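Local coordinates for CD160 antigen (Homo sapiens, PDB 6NGG), which acts as an immune-cell receptor that engages MHC class I molecules and TNFRSF14 (HVEM), delivering stimulatory or inhibitory signals that regulate cell activation and differentiation, at residues 76-88 / 96-108. The protein carries 1 engineered substitution. Numbering follows the deposited sequence.
Sequences QVTPLHSGTYQCC and IRLQGHFFSILFT
Tyr85 and Phe103 face each other as a hydrogen-bonded antiparallel pair, Tyr85 N to Phe103 O at 2.8 Å and almost straight (175°). Phe103 CG sits between its own backbone N and carbonyl carbon (chi1 60°), which turns the ring toward strand 83-88; Tyr85 CB lies over one face, 3.9 Å from the ring centroid, while Cys87 SG meets the ring's edge. The two rings run nearly parallel but are slid apart. Farther along, Ile105 CD1 packs at 3.8 Å from Tyr85 CE1, and Leu15 and Leu17 of the opposite sheet close over this tightly packed side. The phenol is fixed at its far end: Tyr85 OH donates to His81 O at 2.6 Å.

The other side of the sheet, with Gln99 and with Thr84 OG1 and Ser104 OG 3.6 Å apart, is looser and nearer solvent. The exposed Phe102 ring lies over the buried Gln86 amide, planes 28° apart. Gln86 OE1 is modelled 3.1 Å from Gln99 NE2 but only 2.8 Å from Gly100 O, another acceptor, so that bond is doubtful. The register slips by one around Gly100, where a water bridges Cys87 N and His101 O.

At the end of strand 103-107, Phe107 packs against the turn 78-82: Pro79 CG lies over its face, Val77 O touches its edge, and Ser82 OG takes the backbone N-H of Phe107 at 2.8 Å.

With Cys87 disulfide-bonded to Cys19 across the sheets, and Tyr85 two residues before it holding the turn through its hydroxyl, this is the tyrosine corner and F-G hairpin of an immunoglobulin V-type domain.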
# COMPACT_ATOMS: atom_id res chain seq x y z
N GLN A 76 13.34 -1.92 10.88
CA GLN A 76 14.56 -2.56 10.52
C GLN A 76 14.21 -3.73 9.59
O GLN A 76 13.39 -4.64 9.95
CB GLN A 76 15.18 -3.13 11.81
CG GLN A 76 16.37 -4.08 11.59
CD GLN A 76 17.68 -3.35 11.57
OE1 GLN A 76 18.10 -2.80 12.60
NE2 GLN A 76 18.36 -3.35 10.42
N VAL A 77 14.80 -3.76 8.43
CA VAL A 77 14.51 -4.82 7.47
C VAL A 77 15.24 -6.11 7.90
O VAL A 77 16.43 -6.11 8.09
CB VAL A 77 14.88 -4.41 6.03
CG1 VAL A 77 14.59 -5.51 5.01
CG2 VAL A 77 14.04 -3.21 5.60
N THR A 78 14.52 -7.18 8.08
CA THR A 78 15.08 -8.53 8.33
C THR A 78 14.68 -9.55 7.24
O THR A 78 13.93 -9.22 6.27
CB THR A 78 14.54 -9.05 9.68
OG1 THR A 78 13.16 -9.47 9.52
CG2 THR A 78 14.69 -7.99 10.76
N PRO A 79 15.13 -10.81 7.38
CA PRO A 79 14.72 -11.82 6.41
C PRO A 79 13.23 -12.06 6.36
O PRO A 79 12.70 -12.38 5.34
CB PRO A 79 15.50 -13.08 6.86
CG PRO A 79 16.72 -12.53 7.57
CD PRO A 79 16.11 -11.38 8.34
N LEU A 80 12.53 -11.84 7.47
CA LEU A 80 11.10 -11.87 7.46
C LEU A 80 10.49 -11.00 6.36
O LEU A 80 9.41 -11.28 5.94
CB LEU A 80 10.55 -11.36 8.80
CG LEU A 80 9.38 -12.02 9.52
CD1 LEU A 80 9.28 -13.53 9.43
CD2 LEU A 80 9.61 -11.60 10.99
N HIS A 81 11.13 -9.91 6.00
CA HIS A 81 10.55 -8.97 5.00
C HIS A 81 10.82 -9.26 3.53
O HIS A 81 10.28 -8.55 2.67
CB HIS A 81 10.98 -7.53 5.34
CG HIS A 81 10.59 -7.12 6.70
ND1 HIS A 81 11.50 -7.06 7.72
CD2 HIS A 81 9.38 -6.89 7.25
CE1 HIS A 81 10.88 -6.76 8.84
NE2 HIS A 81 9.60 -6.62 8.58
N SER A 82 11.71 -10.21 3.24
CA SER A 82 12.00 -10.64 1.89
C SER A 82 10.76 -11.24 1.33
O SER A 82 10.21 -12.10 1.93
CB SER A 82 13.03 -11.78 1.86
OG SER A 82 14.29 -11.29 1.93
N GLY A 83 10.38 -10.82 0.15
CA GLY A 83 9.27 -11.41 -0.62
C GLY A 83 8.65 -10.42 -1.58
O GLY A 83 9.21 -9.35 -1.80
N THR A 84 7.43 -10.74 -2.02
CA THR A 84 6.76 -10.09 -3.11
C THR A 84 5.52 -9.41 -2.50
O THR A 84 4.81 -10.05 -1.68
CB THR A 84 6.38 -11.08 -4.23
OG1 THR A 84 7.57 -11.49 -4.93
CG2 THR A 84 5.51 -10.41 -5.28
N TYR A 85 5.39 -8.13 -2.78
CA TYR A 85 4.34 -7.32 -2.21
C TYR A 85 3.40 -6.74 -3.28
O TYR A 85 3.77 -6.57 -4.42
CB TYR A 85 4.95 -6.14 -1.45
CG TYR A 85 5.77 -6.46 -0.21
CD1 TYR A 85 7.11 -6.93 -0.30
CD2 TYR A 85 5.24 -6.33 1.05
CE1 TYR A 85 7.87 -7.18 0.84
CE2 TYR A 85 6.01 -6.56 2.21
CZ TYR A 85 7.32 -7.04 2.08
OH TYR A 85 8.10 -7.31 3.20
N GLN A 86 2.20 -6.40 -2.87
CA GLN A 86 1.22 -5.78 -3.73
C GLN A 86 0.31 -4.90 -2.91
O GLN A 86 -0.19 -5.33 -1.86
CB GLN A 86 0.41 -6.84 -4.47
CG GLN A 86 -0.45 -6.23 -5.57
CD GLN A 86 -1.30 -7.22 -6.35
OE1 GLN A 86 -1.44 -7.04 -7.57
NE2 GLN A 86 -1.86 -8.23 -5.69
N CYS A 87 0.13 -3.70 -3.43
CA CYS A 87 -0.88 -2.72 -2.96
C CYS A 87 -2.22 -3.05 -3.63
O CYS A 87 -2.28 -3.21 -4.87
CB CYS A 87 -0.49 -1.30 -3.41
SG CYS A 87 1.03 -0.62 -2.67
N CYS A 88 -3.30 -3.05 -2.84
CA CYS A 88 -4.64 -3.24 -3.36
C CYS A 88 -5.65 -2.28 -2.73
O CYS A 88 -5.41 -1.68 -1.68
CB CYS A 88 -5.03 -4.71 -3.10
SG CYS A 88 -4.01 -5.84 -4.13
N ILE A 96 -15.78 -3.22 -6.49
CA ILE A 96 -14.59 -3.12 -7.34
C ILE A 96 -13.25 -3.18 -6.61
O ILE A 96 -13.11 -2.62 -5.52
CB ILE A 96 -14.62 -1.84 -8.17
CG1 ILE A 96 -15.78 -1.91 -9.16
CG2 ILE A 96 -13.32 -1.68 -8.93
CD1 ILE A 96 -16.24 -0.55 -9.61
N ARG A 97 -12.28 -3.83 -7.23
CA ARG A 97 -10.95 -3.96 -6.71
C ARG A 97 -10.03 -3.21 -7.66
O ARG A 97 -10.29 -3.09 -8.86
CB ARG A 97 -10.53 -5.45 -6.67
CG ARG A 97 -9.99 -5.89 -8.05
CD ARG A 97 -9.31 -7.26 -8.26
NE ARG A 97 -9.60 -7.73 -9.64
CZ ARG A 97 -8.94 -8.69 -10.31
NH1 ARG A 97 -7.90 -9.34 -9.75
NH2 ARG A 97 -9.34 -9.02 -11.55
N LEU A 98 -8.94 -2.68 -7.15
CA LEU A 98 -7.85 -2.24 -8.00
C LEU A 98 -6.59 -2.91 -7.42
O LEU A 98 -6.51 -3.16 -6.22
CB LEU A 98 -7.68 -0.71 -8.04
CG LEU A 98 -8.77 0.14 -8.72
CD1 LEU A 98 -8.45 1.60 -8.48
CD2 LEU A 98 -8.81 -0.22 -10.18
N GLN A 99 -5.66 -3.24 -8.28
CA GLN A 99 -4.45 -3.91 -7.84
C GLN A 99 -3.30 -3.08 -8.34
O GLN A 99 -3.35 -2.57 -9.46
CB GLN A 99 -4.32 -5.24 -8.54
CG GLN A 99 -5.30 -6.32 -8.22
CD GLN A 99 -5.06 -7.48 -9.18
OE1 GLN A 99 -5.90 -7.79 -10.03
NE2 GLN A 99 -3.87 -8.07 -9.10
N GLY A 100 -2.25 -3.02 -7.57
CA GLY A 100 -1.02 -2.47 -8.01
C GLY A 100 -0.13 -3.49 -8.67
O GLY A 100 -0.47 -4.68 -8.73
N HIS A 101 1.03 -3.05 -9.14
CA HIS A 101 2.02 -4.00 -9.71
C HIS A 101 2.75 -4.68 -8.59
O HIS A 101 2.88 -4.12 -7.53
CB HIS A 101 3.06 -3.27 -10.57
CG HIS A 101 2.48 -2.71 -11.81
ND1 HIS A 101 2.78 -1.46 -12.28
CD2 HIS A 101 1.60 -3.24 -12.69
CE1 HIS A 101 2.12 -1.24 -13.41
NE2 HIS A 101 1.40 -2.31 -13.68
N PHE A 102 3.31 -5.84 -8.84
CA PHE A 102 4.03 -6.58 -7.79
C PHE A 102 5.41 -5.97 -7.64
O PHE A 102 5.98 -5.60 -8.64
CB PHE A 102 4.14 -8.06 -8.23
CG PHE A 102 2.81 -8.79 -8.20
CD1 PHE A 102 2.26 -9.16 -7.01
CD2 PHE A 102 2.12 -9.09 -9.36
CE1 PHE A 102 1.06 -9.82 -6.95
CE2 PHE A 102 0.87 -9.73 -9.30
CZ PHE A 102 0.36 -10.11 -8.09
N PHE A 103 5.96 -5.87 -6.42
CA PHE A 103 7.35 -5.51 -6.27
C PHE A 103 8.00 -6.35 -5.22
O PHE A 103 7.28 -7.03 -4.45
CB PHE A 103 7.47 -3.99 -5.97
CG PHE A 103 6.76 -3.55 -4.72
CD1 PHE A 103 5.38 -3.27 -4.74
CD2 PHE A 103 7.46 -3.42 -3.51
CE1 PHE A 103 4.75 -2.83 -3.58
CE2 PHE A 103 6.82 -2.98 -2.36
CZ PHE A 103 5.46 -2.67 -2.41
N SER A 104 9.33 -6.29 -5.09
CA SER A 104 9.97 -7.21 -4.12
C SER A 104 10.98 -6.51 -3.32
O SER A 104 11.65 -5.55 -3.82
CB SER A 104 10.71 -8.38 -4.84
OG SER A 104 9.93 -8.91 -5.86
N ILE A 105 11.09 -7.00 -2.08
CA ILE A 105 12.14 -6.71 -1.18
C ILE A 105 13.02 -7.97 -1.10
O ILE A 105 12.51 -9.10 -0.87
CB ILE A 105 11.64 -6.39 0.24
CG1 ILE A 105 11.16 -4.98 0.38
CG2 ILE A 105 12.76 -6.42 1.26
CD1 ILE A 105 10.16 -4.56 -0.61
N LEU A 106 14.34 -7.78 -1.21
CA LEU A 106 15.22 -8.91 -1.01
C LEU A 106 16.25 -8.59 0.08
O LEU A 106 17.02 -7.61 -0.03
CB LEU A 106 15.90 -9.33 -2.31
CG LEU A 106 16.95 -10.45 -2.11
CD1 LEU A 106 16.28 -11.80 -1.83
CD2 LEU A 106 17.92 -10.48 -3.29
N PHE A 107 16.19 -9.39 1.14
CA PHE A 107 17.23 -9.41 2.15
C PHE A 107 18.44 -10.19 1.61
O PHE A 107 18.36 -11.32 1.12
CB PHE A 107 16.69 -9.97 3.46
CG PHE A 107 17.60 -9.77 4.63
CD1 PHE A 107 18.65 -10.66 4.86
CD2 PHE A 107 17.42 -8.71 5.52
CE1 PHE A 107 19.51 -10.51 5.97
CE2 PHE A 107 18.28 -8.55 6.65
CZ PHE A 107 19.31 -9.45 6.87
N THR A 108 19.60 -9.55 1.72
CA THR A 108 20.80 -10.06 1.08
C THR A 108 21.90 -10.51 2.05
O THR A 108 21.82 -10.27 3.26
CB THR A 108 21.31 -9.00 0.10
OG1 THR A 108 22.15 -9.63 -0.85
CG2 THR A 108 22.05 -7.89 0.81
O HOH W 1 1.58 -2.71 -5.67